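Local coordinates for hypothetical membrane protein (Corynebacterium glutamicum, PDB 6JSB) that binds heme b through an axial tyrosine in its HtaA domain and probably passes it along the corynebacterial heme uptake machinery, at residues D98-P104 / L116-R122; E56-P60 / L71-W77; P92-I96 / D126-V130. One frame throughout, in Å; residues are numbered along the deposited sequence. Where two conformers were deposited one is given.

Overall arrangement
From the N terminus, the chain folds back in contact 2, where strand 68-81 returns beside strand 56-65 and closes a short hairpin loop. Contact 3 opens next, at 92-96, where strand 95-109 sets out, and shuts only at 126-130. Between its ends lies the whole of contact 1, the hairpin of strands 95-109 and 112-122. Contact 2 precedes both, and nothing crosses. Contacts 1 and 2, centres about 10 Å apart, are joined edge to edge because strands 68-81 and 95-109 are neighbours in one antiparallel sheet. Contact 3, its centre about 17 Å from that of contact 1, ties the sheet's end to a loop beside the heme and meets contact 1 where Arg122 touches Phe95 and Val130.

Contact 1: residues D98-P104 / L116-R122; sequences DLDFSNP and LVDFKSR
Arg122 lies alongside Asp98 at one end of an antiparallel beta ladder, and its side chain can be followed outward. CB abuts Ile96 O; CG and CD then pass Asp98 CB at 3.9 and 4.0 Å, and NE comes within 3.7 Å of the same CB while giving a weak hydrogen bond to Phe95 O. At the tip NH1 bonds Ala131 O, whereas NH2 donates to a water, 2.8 Å away at the edge of the guanidinium plane, which in turn donates to Asp98 OD2. A long, extended arginine suits this place because it can reach two carbonyls and a water; its charge probably also offsets the nearby aspartate, whose OD1 is held by His76.

Successive residues alternate between the two faces. Asp100 and Lys120 form a hydrogen-bonded pair, Asp100 N reaching Lys120 O at 2.8 Å. On the other face Phe101 turns its edge to Phe119 CB, 3.8 Å from CD1. At the far end Asn103 ND2 donates almost straight (169°) to Asp118 OD2, with the amide and carboxylate planes 75° apart, while Gln138 N donates to OD1.

This beta hairpin is flanked by strand 68-81 beside 98-104, and by strands 133-136 and 139-146 beside 116-122; Arg122 belongs to the heme pocket.

Contact 2: residues E56-P60 / L71-W77; sequences EFTWP and LGGGVHW
Val75 wedges its two methyls among three aromatic rings. CG2 sits over one face of Phe57, 4.2 Å from the ring centroid and 18° off its normal, a CH-pi contact; the same methyl touches Trp59 CH2 at 3.5 Å. CG1, anti to the backbone N (chi1 177°), approaches Phe57 CZ and lies over a face of Trp77 near its rim. A branched residue suits this spot: both methyls touch Phe57, while CG2 adds Trp59 and CG1 adds Trp77. Trp77 CZ2 completes the cluster, 4.0 Å from Phe57 CE1.

The indole of Trp59 meets the glycines differently: Gly72 O and Gly73 O lie at its edge, in the ring plane, the former 3.6 Å from CE3. Glycine suits Gly73's place: at its backbone angles (phi 106°) a CB would be jammed against the carbonyl O of Gly72, and Trp59 CE3 and Pro60 CD also crowd the spot. Pro60 packs its CD against Gly72 O, a buried oxygen that finds no hydrogen-bonding partner. Nearby, Gly72 N donates to Pro60 O at 2.9 Å, nearly straight, the one backbone hydrogen bond between the two segments, at the end where they run close; farther on they splay, and side chains fill the widening gap.

Outward, Trp14 O accepts a hydrogen bond from Trp59 NE1 and Asn21 OD1 one from Trp77 NE1, which helps hold both indoles in their orientation. Around this hairpin, strands 2-14 and 47-49 pair with 56-65, and strands 95-109 and 39-43 with 68-81; Ile40 touches Phe57, Val75 and Trp77.

Contact 3: residues P92-I96 / D126-V130; sequences PDNFI and DTKTV. With HEM (protoporphyrin IX containing Fe), chain C.
Asp93 brings its carbonyl O to 3.8 Å from Val130 CG1, where the start of strand 95-109 meets a loop folded round an Asx turn at Asp126, on the rim of the heme pocket. Asn94 follows, its O meeting Val130 CG2 and its OD1 lying 4.0 Å from the same methyl; its ND2 is bonded to Gln90 O, which holds the amide in place. Phe95 adds its carbonyl O to the surroundings of Val130 CG1. Val130 suits this setting: its two compact methyls lie among backbone oxygens without asking for hydrogen bonds, chi1 at -178° placing CG1 against Asp93 O and Phe95 O and CG2 against Asn94 O.

Ile96 and Val130 carry the contact between them, Ile96 spanning the loop from Thr127 to Val130. From CG1, which packs against Val130 CG2 at 3.9 Å, the chain extends (chi2 170°) to carry CD1 to within 3.5 Å of Thr127 O. CG1 and CG2 both lie against Thr129 O, and CG2 also touches the heme vinyl carbon CAB. A long, branched aliphatic residue can thus fill the space between loop and porphyrin, and both Ile96 and Thr127 belong to the heme pocket, Thr127 O lying 3.3 Å from HEM CBB.

Asp126 OD1 helps hold the turn, accepting from Lys128 N on one face of the carboxylate plane and, at 2.7 Å, from Thr129 OG1 on the opposite face.

Contact 1: residues D98-P104 / L116-R122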
loop_
_atom_site.group_PDB
_atom_site.type_symbol
_atom_site.label_atom_id
_atom_site.label_comp_id
_atom_site.label_asym_id
_atom_site.label_seq_id
_atom_site.Cartn_x
_atom_site.Cartn_y
_atom_site.Cartn_z
ATOM N N ASP A 98 -11.645 -2.267 8.037
ATOM C CA ASP A 98 -10.551 -1.682 8.818
ATOM C C ASP A 98 -9.269 -2.299 8.274
ATOM O O ASP A 98 -8.978 -3.471 8.536
ATOM C CB ASP A 98 -10.749 -1.970 10.317
ATOM C CG ASP A 98 -9.788 -1.202 11.207
ATOM O OD1 ASP A 98 -8.619 -0.992 10.811
ATOM O OD2 ASP A 98 -10.174 -0.842 12.371
ATOM N N LEU A 99 -8.569 -1.520 7.467
ATOM C CA LEU A 99 -7.481 -2.007 6.604
ATOM C C LEU A 99 -6.229 -1.156 6.820
ATOM O O LEU A 99 -6.305 0.078 6.849
ATOM C CB LEU A 99 -7.916 -1.871 5.126
ATOM C CG LEU A 99 -6.810 -2.086 4.084
ATOM C CD1 LEU A 99 -6.279 -3.530 4.041
ATOM C CD2 LEU A 99 -7.387 -1.744 2.689
ATOM N N ASP A 100 -5.078 -1.793 6.966
ATOM C CA ASP A 100 -3.843 -1.051 7.173
ATOM C C ASP A 100 -2.766 -1.683 6.315
ATOM O O ASP A 100 -2.616 -2.915 6.343
ATOM C CB ASP A 100 -3.427 -1.112 8.629
ATOM C CG ASP A 100 -2.329 -0.146 8.940
ATOM O OD1 ASP A 100 -2.610 0.975 9.462
ATOM O OD2 ASP A 100 -1.150 -0.492 8.707
ATOM N N PHE A 101 -2.060 -0.879 5.504
ATOM C CA PHE A 101 -0.900 -1.332 4.741
ATOM C C PHE A 101 0.321 -0.587 5.251
ATOM O O PHE A 101 0.283 0.636 5.350
ATOM C CB PHE A 101 -1.043 -1.024 3.241
ATOM C CG PHE A 101 -2.025 -1.894 2.487
ATOM C CD1 PHE A 101 -2.216 -3.208 2.823
ATOM C CD2 PHE A 101 -2.629 -1.451 1.338
ATOM C CE1 PHE A 101 -3.062 -4.052 2.042
ATOM C CE2 PHE A 101 -3.520 -2.282 0.590
ATOM C CZ PHE A 101 -3.728 -3.575 0.956
ATOM N N SER A 102 1.437 -1.300 5.464
ATOM C CA SER A 102 2.612 -0.555 5.916
ATOM C C SER A 102 3.875 -1.238 5.404
ATOM O O SER A 102 3.854 -2.397 4.985
ATOM C CB SER A 102 2.632 -0.385 7.427
ATOM O OG SER A 102 2.727 -1.639 8.074
ATOM N N ASN A 103 4.984 -0.483 5.402
ATOM C CA ASN A 103 6.282 -0.982 4.957
ATOM C C ASN A 103 6.283 -1.781 3.643
ATOM O O ASN A 103 6.767 -2.904 3.600
ATOM C CB ASN A 103 6.898 -1.845 6.058
ATOM C CG ASN A 103 7.056 -1.096 7.319
ATOM O OD1 ASN A 103 7.622 0.012 7.324
ATOM N ND2 ASN A 103 6.506 -1.642 8.401
ATOM N N PRO A 104 5.783 -1.210 2.566
ATOM C CA PRO A 104 5.813 -1.957 1.301
ATOM C C PRO A 104 7.232 -2.189 0.820
ATOM O O PRO A 104 8.142 -1.389 1.058
ATOM C CB PRO A 104 5.051 -1.087 0.313
ATOM C CG PRO A 104 4.747 0.264 1.022
ATOM C CD PRO A 104 5.230 0.172 2.444
ATOM N N LEU A 116 5.276 -6.422 -1.883
ATOM C CA LEU A 116 5.064 -7.011 -0.569
ATOM C C LEU A 116 4.573 -5.939 0.382
ATOM O O LEU A 116 4.994 -4.788 0.289
ATOM C CB LEU A 116 6.355 -7.588 0.002
ATOM C CG LEU A 116 7.122 -8.517 -0.947
ATOM C CD1 LEU A 116 8.356 -9.111 -0.223
ATOM C CD2 LEU A 116 6.238 -9.595 -1.365
ATOM N N VAL A 117 3.689 -6.300 1.319
ATOM C CA VAL A 117 3.222 -5.293 2.278
ATOM C C VAL A 117 2.941 -5.983 3.597
ATOM O O VAL A 117 2.562 -7.136 3.648
ATOM C CB VAL A 117 1.932 -4.531 1.854
ATOM C CG1 VAL A 117 2.183 -3.620 0.660
ATOM C CG2 VAL A 117 0.741 -5.460 1.637
ATOM N N ASP A 118 3.126 -5.231 4.688
ATOM C CA ASP A 118 2.590 -5.653 5.978
ATOM C C ASP A 118 1.127 -5.224 6.034
ATOM O O ASP A 118 0.809 -4.043 5.778
ATOM C CB ASP A 118 3.314 -4.987 7.143
ATOM C CG ASP A 118 4.771 -5.335 7.247
ATOM O OD1 ASP A 118 5.243 -6.285 6.582
ATOM O OD2 ASP A 118 5.456 -4.627 8.027
ATOM N N PHE A 119 0.222 -6.164 6.311
ATOM C CA PHE A 119 -1.211 -5.789 6.268
ATOM C C PHE A 119 -1.926 -6.276 7.506
ATOM O O PHE A 119 -1.509 -7.230 8.173
ATOM C CB PHE A 119 -1.997 -6.313 5.026
ATOM C CG PHE A 119 -2.259 -7.802 5.041
ATOM C CD1 PHE A 119 -3.404 -8.318 5.639
ATOM C CD2 PHE A 119 -1.372 -8.645 4.450
ATOM C CE1 PHE A 119 -3.656 -9.697 5.705
ATOM C CE2 PHE A 119 -1.622 -10.039 4.464
ATOM C CZ PHE A 119 -2.747 -10.556 5.103
ATOM N N LYS A 120 -2.981 -5.521 7.844
ATOM C CA LYS A 120 -3.886 -5.920 8.908
ATOM C C LYS A 120 -5.258 -5.490 8.401
ATOM O O LYS A 120 -5.489 -4.284 8.168
ATOM C CB LYS A 120 -3.483 -5.209 10.231
ATOM C CG LYS A 120 -4.382 -5.490 11.425
ATOM C CD LYS A 120 -3.976 -4.507 12.585
ATOM C CE LYS A 120 -4.789 -4.717 13.899
ATOM N NZ LYS A 120 -4.781 -3.448 14.682
ATOM N N SER A 121 -6.147 -6.447 8.143
ATOM C CA SER A 121 -7.428 -6.115 7.511
ATOM C C SER A 121 -8.529 -7.000 8.081
ATOM O O SER A 121 -8.388 -8.224 8.082
ATOM C CB SER A 121 -7.317 -6.347 5.998
ATOM O OG SER A 121 -8.550 -5.998 5.360
ATOM N N ARG A 122 -9.652 -6.421 8.524
ATOM C CA ARG A 122 -10.745 -7.304 8.925
ATOM C C ARG A 122 -11.267 -8.095 7.726
ATOM O O ARG A 122 -11.521 -7.536 6.645
ATOM C CB ARG A 122 -11.903 -6.505 9.518
ATOM C CG ARG A 122 -11.526 -5.752 10.777
ATOM C CD ARG A 122 -12.808 -5.222 11.440
ATOM N NE ARG A 122 -12.531 -4.357 12.582
ATOM C CZ ARG A 122 -12.159 -4.766 13.804
ATOM N NH1 ARG A 122 -11.974 -6.089 14.090
ATOM N NH2 ARG A 122 -12.001 -3.849 14.778
HETATM O O HOH W 1 -11.133 -4.661 6.371
HETATM O O HOH W 2 -6.313 -2.217 10.178
HETATM O O HOH W 3 -12.296 -1.140 13.977
HETATM O O HOH W 4 0.107 -2.717 8.302
#

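Contact 2: residues E56-P60 / L71-W77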
loop_
_atom_site.group_PDB
_atom_site.type_symbol
_atom_site.label_atom_id
_atom_site.label_comp_id
_atom_site.label_asym_id
_atom_site.label_seq_id
_atom_site.Cartn_x
_atom_site.Cartn_y
_atom_site.Cartn_z
ATOM N N GLU A 56 -3.566 10.919 -3.627
ATOM C CA GLU A 56 -2.258 10.300 -3.968
ATOM C C GLU A 56 -1.499 10.009 -2.690
ATOM O O GLU A 56 -1.685 10.693 -1.658
ATOM C CB GLU A 56 -1.435 11.294 -4.833
ATOM C CG GLU A 56 -2.082 11.498 -6.213
ATOM C CD GLU A 56 -1.279 12.436 -7.089
ATOM O OE1 GLU A 56 -1.540 13.629 -7.006
ATOM O OE2 GLU A 56 -0.361 11.980 -7.832
ATOM N N PHE A 57 -0.637 8.977 -2.728
ATOM C CA PHE A 57 0.262 8.724 -1.609
ATOM C C PHE A 57 1.688 8.646 -2.110
ATOM O O PHE A 57 1.936 7.974 -3.130
ATOM C CB PHE A 57 -0.027 7.333 -0.921
ATOM C CG PHE A 57 -1.407 7.155 -0.377
ATOM C CD1 PHE A 57 -2.258 6.212 -0.960
ATOM C CD2 PHE A 57 -1.832 7.886 0.734
ATOM C CE1 PHE A 57 -3.564 5.995 -0.451
ATOM C CE2 PHE A 57 -3.082 7.662 1.241
ATOM C CZ PHE A 57 -3.966 6.747 0.651
ATOM N N THR A 58 2.629 9.261 -1.388
ATOM C CA THR A 58 4.039 8.966 -1.666
ATOM C C THR A 58 4.590 8.223 -0.458
ATOM O O THR A 58 4.241 8.546 0.684
ATOM C CB THR A 58 4.911 10.210 -1.926
ATOM O OG1 THR A 58 5.080 10.920 -0.695
ATOM C CG2 THR A 58 4.278 11.090 -2.983
ATOM N N TRP A 59 5.384 7.197 -0.703
ATOM C CA TRP A 59 5.934 6.349 0.324
ATOM C C TRP A 59 7.442 6.549 0.352
ATOM O O TRP A 59 8.070 6.529 -0.726
ATOM C CB TRP A 59 5.614 4.846 0.016
ATOM C CG TRP A 59 4.122 4.536 -0.157
ATOM C CD1 TRP A 59 3.339 4.827 -1.251
ATOM C CD2 TRP A 59 3.269 3.826 0.771
ATOM N NE1 TRP A 59 2.048 4.357 -1.064
ATOM C CE2 TRP A 59 1.975 3.749 0.173
ATOM C CE3 TRP A 59 3.481 3.269 2.041
ATOM C CZ2 TRP A 59 0.919 3.099 0.762
ATOM C CZ3 TRP A 59 2.385 2.617 2.675
ATOM C CH2 TRP A 59 1.128 2.546 2.034
ATOM N N PRO A 60 8.062 6.718 1.524
ATOM C CA PRO A 60 9.489 7.041 1.554
ATOM C C PRO A 60 10.330 5.799 1.321
ATOM O O PRO A 60 10.061 4.746 1.879
ATOM C CB PRO A 60 9.692 7.591 2.982
ATOM C CG PRO A 60 8.608 6.831 3.827
ATOM C CD PRO A 60 7.429 6.775 2.870
ATOM N N LEU A 71 10.447 0.210 1.226
ATOM C CA LEU A 71 9.735 1.442 1.566
ATOM C C LEU A 71 9.311 1.421 3.038
ATOM O O LEU A 71 9.199 0.368 3.672
ATOM C CB LEU A 71 8.485 1.620 0.681
ATOM C CG LEU A 71 8.684 1.499 -0.849
ATOM C CD1 LEU A 71 7.393 1.494 -1.630
ATOM C CD2 LEU A 71 9.651 2.566 -1.383
ATOM N N GLY A 72 9.077 2.613 3.591
ATOM C CA GLY A 72 8.497 2.755 4.911
ATOM C C GLY A 72 7.121 3.383 4.770
ATOM O O GLY A 72 6.655 3.628 3.661
ATOM N N GLY A 73 6.474 3.611 5.915
ATOM C CA GLY A 73 5.212 4.333 5.898
ATOM C C GLY A 73 4.015 3.411 6.127
ATOM O O GLY A 73 4.088 2.195 5.960
ATOM N N GLY A 74 2.902 4.017 6.533
ATOM C CA GLY A 74 1.677 3.267 6.778
ATOM C C GLY A 74 0.479 4.081 6.346
ATOM O O GLY A 74 0.489 5.314 6.413
ATOM N N VAL A 75 -0.563 3.372 5.898
ATOM C CA VAL A 75 -1.857 3.998 5.590
ATOM C C VAL A 75 -2.961 3.155 6.218
ATOM O O VAL A 75 -2.921 1.929 6.133
ATOM C CB VAL A 75 -2.089 4.118 4.072
ATOM C CG1 VAL A 75 -3.465 4.701 3.822
ATOM C CG2 VAL A 75 -0.991 4.995 3.425
ATOM N N HIS A 76 -3.953 3.814 6.832
ATOM C CA HIS A 76 -5.025 3.109 7.555
ATOM C C HIS A 76 -6.347 3.608 6.992
ATOM O O HIS A 76 -6.607 4.826 7.038
ATOM C CB HIS A 76 -4.935 3.459 9.052
ATOM C CG HIS A 76 -5.881 2.706 9.930
ATOM N ND1 HIS A 76 -6.304 3.220 11.140
ATOM C CD2 HIS A 76 -6.471 1.495 9.796
ATOM C CE1 HIS A 76 -7.122 2.347 11.719
ATOM N NE2 HIS A 76 -7.233 1.285 10.936
ATOM N N TRP A 77 -7.200 2.699 6.506
ATOM C CA TRP A 77 -8.539 3.060 6.031
ATOM C C TRP A 77 -9.593 2.488 6.983
ATOM O O TRP A 77 -9.491 1.317 7.395
ATOM C CB TRP A 77 -8.832 2.439 4.673
ATOM C CG TRP A 77 -7.974 2.857 3.501
ATOM C CD1 TRP A 77 -8.371 3.689 2.471
ATOM C CD2 TRP A 77 -6.671 2.358 3.142
ATOM N NE1 TRP A 77 -7.369 3.775 1.527
ATOM C CE2 TRP A 77 -6.303 2.984 1.934
ATOM C CE3 TRP A 77 -5.754 1.470 3.769
ATOM C CZ2 TRP A 77 -5.077 2.709 1.286
ATOM C CZ3 TRP A 77 -4.553 1.202 3.150
ATOM C CH2 TRP A 77 -4.205 1.836 1.916
#

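Contact 3: residues P92-I96 / D126-V130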
loop_
_atom_site.group_PDB
_atom_site.type_symbol
_atom_site.label_atom_id
_atom_site.label_comp_id
_atom_site.label_asym_id
_atom_site.label_seq_id
_atom_site.Cartn_x
_atom_site.Cartn_y
_atom_site.Cartn_z
ATOM N N PRO A 92 -13.590 3.305 17.513
ATOM C CA PRO A 92 -12.423 2.801 16.793
ATOM C C PRO A 92 -12.375 1.291 16.693
ATOM O O PRO A 92 -11.676 0.781 15.794
ATOM C CB PRO A 92 -11.246 3.325 17.619
ATOM C CG PRO A 92 -11.802 4.629 18.229
ATOM C CD PRO A 92 -13.205 4.233 18.605
ATOM N N ASP A 93 -13.073 0.592 17.582
ATOM C CA ASP A 93 -13.093 -0.873 17.619
ATOM C C ASP A 93 -14.224 -1.471 16.789
ATOM O O ASP A 93 -14.442 -2.699 16.844
ATOM C CB ASP A 93 -13.256 -1.322 19.066
ATOM C CG ASP A 93 -12.080 -0.929 19.940
ATOM O OD1 ASP A 93 -10.981 -0.795 19.409
ATOM O OD2 ASP A 93 -12.269 -0.804 21.170
ATOM N N ASN A 94 -14.992 -0.642 16.062
ATOM C CA ASN A 94 -16.200 -1.167 15.437
ATOM C C ASN A 94 -16.310 -0.863 13.946
ATOM O O ASN A 94 -17.415 -0.953 13.392
ATOM C CB ASN A 94 -17.442 -0.662 16.190
ATOM C CG ASN A 94 -17.674 -1.463 17.470
ATOM O OD1 ASN A 94 -18.190 -2.560 17.397
ATOM N ND2 ASN A 94 -17.226 -0.959 18.616
ATOM N N PHE A 95 -15.200 -0.545 13.255
ATOM C CA PHE A 95 -15.254 -0.360 11.809
ATOM C C PHE A 95 -15.268 -1.736 11.129
ATOM O O PHE A 95 -14.332 -2.533 11.286
ATOM C CB PHE A 95 -14.052 0.451 11.336
ATOM C CG PHE A 95 -14.153 1.909 11.662
ATOM C CD1 PHE A 95 -15.020 2.700 10.956
ATOM C CD2 PHE A 95 -13.362 2.470 12.673
ATOM C CE1 PHE A 95 -15.072 4.086 11.226
ATOM C CE2 PHE A 95 -13.429 3.851 12.974
ATOM C CZ PHE A 95 -14.299 4.645 12.235
ATOM N N ILE A 96 -16.335 -2.034 10.402
ATOM C CA ILE A 96 -16.352 -3.334 9.697
ATOM C C ILE A 96 -15.251 -3.422 8.658
ATOM O O ILE A 96 -14.664 -4.502 8.445
ATOM C CB ILE A 96 -17.740 -3.573 9.086
ATOM C CG1 ILE A 96 -18.718 -3.797 10.270
ATOM C CG2 ILE A 96 -17.676 -4.800 8.185
ATOM C CD1 ILE A 96 -20.216 -3.802 9.849
ATOM N N ASP A 126 -19.925 -10.484 6.606
ATOM C CA ASP A 126 -21.194 -9.974 6.108
ATOM C C ASP A 126 -21.309 -8.544 6.603
ATOM O O ASP A 126 -20.404 -8.025 7.265
ATOM C CB ASP A 126 -22.393 -10.834 6.538
ATOM C CG ASP A 126 -22.548 -10.934 8.044
ATOM O OD1 ASP A 126 -22.301 -9.954 8.779
ATOM O OD2 ASP A 126 -23.015 -12.003 8.517
ATOM N N THR A 127 -22.415 -7.900 6.269
ATOM C CA THR A 127 -22.508 -6.470 6.516
ATOM C C THR A 127 -22.892 -6.130 7.938
ATOM O O THR A 127 -23.080 -4.932 8.228
ATOM C CB THR A 127 -23.508 -5.828 5.568
ATOM O OG1 THR A 127 -24.805 -6.360 5.860
ATOM C CG2 THR A 127 -23.115 -6.132 4.121
ATOM N N LYS A 128 -23.040 -7.131 8.817
ATOM C CA LYS A 128 -23.445 -6.916 10.199
ATOM C C LYS A 128 -22.435 -7.499 11.189
ATOM O O LYS A 128 -22.779 -7.721 12.364
ATOM C CB LYS A 128 -24.841 -7.512 10.456
ATOM C CG LYS A 128 -25.930 -6.895 9.560
ATOM C CD LYS A 128 -26.099 -5.403 9.886
ATOM C CE LYS A 128 -27.028 -4.663 8.923
ATOM N NZ LYS A 128 -27.119 -3.198 9.266
ATOM N N THR A 129 -21.213 -7.763 10.741
ATOM C CA THR A 129 -20.192 -8.418 11.557
ATOM C C THR A 129 -18.924 -7.571 11.536
ATOM O O THR A 129 -18.420 -7.258 10.456
ATOM C CB THR A 129 -19.860 -9.803 10.996
ATOM O OG1 THR A 129 -21.045 -10.608 11.042
ATOM C CG2 THR A 129 -18.756 -10.472 11.817
ATOM N N VAL A 130 -18.366 -7.310 12.722
ATOM C CA VAL A 130 -17.029 -6.683 12.869
ATOM C C VAL A 130 -16.038 -7.841 12.995
ATOM O O VAL A 130 -15.777 -8.338 14.099
ATOM C CB VAL A 130 -16.965 -5.765 14.091
ATOM C CG1 VAL A 130 -15.579 -5.089 14.168
ATOM C CG2 VAL A 130 -18.046 -4.661 13.980
HETATM C CHA HEM C . -17.174 -1.908 -2.678
HETATM C CHB HEM C . -20.592 -2.053 0.756
HETATM C CHC HEM C . -17.351 -4.146 3.759
HETATM C CHD HEM C . -13.830 -3.677 0.386
HETATM C C1A HEM C . -18.385 -1.851 -2.016
HETATM C C2A HEM C . -19.631 -1.484 -2.663
HETATM C C3A HEM C . -20.609 -1.502 -1.727
HETATM C C4A HEM C . -19.974 -1.898 -0.470
HETATM C CMA HEM C . -22.122 -1.176 -1.918
HETATM C CAA HEM C . -19.754 -1.153 -4.165
HETATM C CBA HEM C . -19.654 0.352 -4.370
HETATM C CGA HEM C . -19.426 0.641 -5.837
HETATM O O1A HEM C . -19.439 1.848 -6.207
HETATM O O2A HEM C . -19.218 -0.343 -6.615
HETATM C C1B HEM C . -20.009 -2.620 1.855
HETATM C C2B HEM C . -20.683 -2.864 3.131
HETATM C C3B HEM C . -19.800 -3.447 3.962
HETATM C C4B HEM C . -18.514 -3.572 3.263
HETATM C CMB HEM C . -22.183 -2.519 3.355
HETATM C CAB HEM C . -19.983 -3.919 5.435
HETATM C CBB HEM C . -20.958 -3.435 6.211
HETATM C C1C HEM C . -16.106 -4.196 3.124
HETATM C C2C HEM C . -14.887 -4.710 3.701
HETATM C C3C HEM C . -13.890 -4.545 2.799
HETATM C C4C HEM C . -14.477 -3.979 1.588
HETATM C CMC HEM C . -14.728 -5.225 5.155
HETATM C CAC HEM C . -12.449 -4.922 3.094
HETATM C CBC HEM C . -11.482 -4.216 2.526
HETATM C C1D HEM C . -14.456 -3.168 -0.732
HETATM C C2D HEM C . -13.797 -2.918 -1.994
HETATM C C3D HEM C . -14.702 -2.426 -2.866
HETATM C C4D HEM C . -15.974 -2.324 -2.169
HETATM C CMD HEM C . -12.312 -3.257 -2.247
HETATM C CAD HEM C . -14.421 -2.019 -4.345
HETATM C CBD HEM C . -14.175 -0.487 -4.338
HETATM C CGD HEM C . -13.853 -0.076 -5.773
HETATM O O1D HEM C . -14.830 -0.056 -6.598
HETATM O O2D HEM C . -12.630 0.193 -6.041
HETATM N NA HEM C . -18.613 -2.129 -0.652
HETATM N NB HEM C . -18.698 -3.023 1.999
HETATM N NC HEM C . -15.819 -3.781 1.820
HETATM N ND HEM C . -15.757 -2.771 -0.882
HETATM FE FE HEM C . -17.096 -2.739 0.715
#